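Long-range contact in aggregation suppressing protein (Salmonella enterica subsp. enterica serovar Typhimurium, PDB 4ZJ9), which probably acts as a small heat-shock chaperone that suppresses the aggregation of other proteins under stress: residues A[60-65]-A[126-131]. Sequence-based numbering, arbitrary orientation.
Sequences TVSVPG and QGLLLV
Val61 and Leu129 face each other as an antiparallel hydrogen-bonded pair, joined through both backbones: Val61 N donates to Leu129 O and Leu129 N to Val61 O, each over 2.7 Å and nearly straight. Their side chains leave the same face of the sheet and meet at the base, Val61 CB lying 4.1 Å from Leu129 CB, while Leu129 also lies against Ala122 of the neighbouring strand 118-125. Val63 joins them on this face. Its CG2 sits between its own N and carbonyl carbon (chi1 -75°), which brings that methyl to 4.0 Å from Leu129 CB and close to Gly127 O. Val61 and, just past the strand end, Val63 turn toward the second sheet of the alpha-crystallin domain, an immunoglobulin-like beta-sandwich, where Leu109 and Phe107 of strand 107-112 meet them respectively. On the opposite face Thr60 and Leu130 run side by side, pointing the same way, with Thr60 CG2 4.0 Å from Leu130 CD1 and OG1 close to Leu130 CG. Leu128 has CG beside its backbone N and an extended second torsion (175°), which together carry CD2 over the neighbouring strand to 3.9 Å from Ser62 CA. Past the regular pairing, Val63 N still donates to Gly127 O at 2.7 Å, although this donor is tilted 27° from the carbonyl plane. Here the edge of the contact meets the second subunit: Ser62 packs on Pro64 of the second subunit, and Leu128 on Gly65 of the second subunit.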
loop_
_atom_site.group_PDB
_atom_site.type_symbol
_atom_site.label_atom_id
_atom_site.label_comp_id
_atom_site.label_asym_id
_atom_site.label_seq_id
_atom_site.Cartn_x
_atom_site.Cartn_y
_atom_site.Cartn_z
ATOM N N THR A 60 -5.560 3.736 10.685
ATOM C CA THR A 60 -4.625 3.328 9.638
ATOM C C THR A 60 -5.319 3.309 8.301
ATOM O O THR A 60 -6.304 2.576 8.100
ATOM C CB THR A 60 -4.074 1.887 9.979
ATOM O OG1 THR A 60 -3.385 1.979 11.224
ATOM C CG2 THR A 60 -3.106 1.402 8.948
ATOM N N VAL A 61 -4.795 4.090 7.356
ATOM C CA VAL A 61 -5.372 4.120 6.035
ATOM C C VAL A 61 -4.384 3.502 5.035
ATOM O O VAL A 61 -3.208 3.838 5.028
ATOM C CB VAL A 61 -5.690 5.561 5.618
ATOM C CG1 VAL A 61 -6.482 5.590 4.309
ATOM C CG2 VAL A 61 -6.494 6.226 6.706
ATOM N N SER A 62 -4.908 2.598 4.199
ATOM C CA SER A 62 -4.100 1.914 3.154
ATOM C C SER A 62 -3.959 2.868 1.954
ATOM O O SER A 62 -4.953 3.171 1.305
ATOM C CB SER A 62 -4.742 0.624 2.668
ATOM O OG SER A 62 -3.852 -0.046 1.720
ATOM N N VAL A 63 -2.748 3.380 1.722
ATOM C CA VAL A 63 -2.529 4.366 0.691
ATOM C C VAL A 63 -1.231 4.018 -0.096
ATOM O O VAL A 63 -0.291 4.820 -0.146
ATOM C CB VAL A 63 -2.483 5.804 1.233
ATOM C CG1 VAL A 63 -3.905 6.283 1.573
ATOM C CG2 VAL A 63 -1.534 5.884 2.373
ATOM N N PRO A 64 -1.198 2.824 -0.748
ATOM C CA PRO A 64 0.073 2.440 -1.394
ATOM C C PRO A 64 0.290 3.329 -2.608
ATOM O O PRO A 64 -0.693 3.704 -3.278
ATOM C CB PRO A 64 -0.164 0.993 -1.759
ATOM C CG PRO A 64 -1.662 0.828 -1.868
ATOM C CD PRO A 64 -2.178 1.743 -0.792
ATOM N N GLY A 65 1.542 3.709 -2.853
ATOM C CA GLY A 65 1.862 4.614 -3.948
ATOM C C GLY A 65 1.566 6.092 -3.777
ATOM O O GLY A 65 1.873 6.929 -4.656
ATOM N N GLN A 126 5.390 2.647 4.667
ATOM C CA GLN A 126 4.965 1.378 4.050
ATOM C C GLN A 126 3.656 1.320 3.422
ATOM O O GLN A 126 3.003 0.284 3.445
ATOM C CB GLN A 126 5.133 0.282 5.091
ATOM C CG GLN A 126 6.616 0.324 5.497
ATOM C CD GLN A 126 7.176 -1.040 5.707
ATOM O OE1 GLN A 126 7.025 -1.603 6.798
ATOM N NE2 GLN A 126 7.776 -1.615 4.662
ATOM N N GLY A 127 3.285 2.398 2.751
ATOM C CA GLY A 127 2.014 2.490 2.036
ATOM C C GLY A 127 0.813 2.628 2.955
ATOM O O GLY A 127 -0.323 2.460 2.527
ATOM N N LEU A 128 1.075 3.003 4.208
ATOM C CA LEU A 128 0.083 3.148 5.219
ATOM C C LEU A 128 0.144 4.554 5.817
ATOM O O LEU A 128 1.221 5.111 5.987
ATOM C CB LEU A 128 0.207 2.100 6.369
ATOM C CG LEU A 128 0.100 0.638 5.932
ATOM C CD1 LEU A 128 0.358 -0.269 7.127
ATOM C CD2 LEU A 128 -1.187 0.346 5.214
ATOM N N LEU A 129 -1.048 5.131 6.084
ATOM C CA LEU A 129 -1.077 6.427 6.742
ATOM C C LEU A 129 -1.591 6.141 8.134
ATOM O O LEU A 129 -2.715 5.628 8.275
ATOM C CB LEU A 129 -2.034 7.351 6.010
ATOM C CG LEU A 129 -2.173 8.736 6.702
ATOM C CD1 LEU A 129 -0.884 9.563 6.752
ATOM C CD2 LEU A 129 -3.228 9.462 5.902
ATOM N N LEU A 130 -0.788 6.431 9.134
ATOM C CA LEU A 130 -1.086 6.182 10.504
ATOM C C LEU A 130 -1.342 7.487 11.236
ATOM O O LEU A 130 -0.444 8.325 11.363
ATOM C CB LEU A 130 0.083 5.458 11.185
ATOM C CG LEU A 130 -0.057 3.926 11.040
ATOM C CD1 LEU A 130 0.223 3.432 9.644
ATOM C CD2 LEU A 130 0.971 3.276 11.946
ATOM N N VAL A 131 -2.547 7.626 11.764
ATOM C CA VAL A 131 -2.991 8.826 12.453
ATOM C C VAL A 131 -3.391 8.512 13.895
ATOM O O VAL A 131 -4.373 7.797 14.149
ATOM C CB VAL A 131 -4.170 9.431 11.719
ATOM C CG1 VAL A 131 -4.510 10.789 12.374
ATOM C CG2 VAL A 131 -3.758 9.679 10.288
#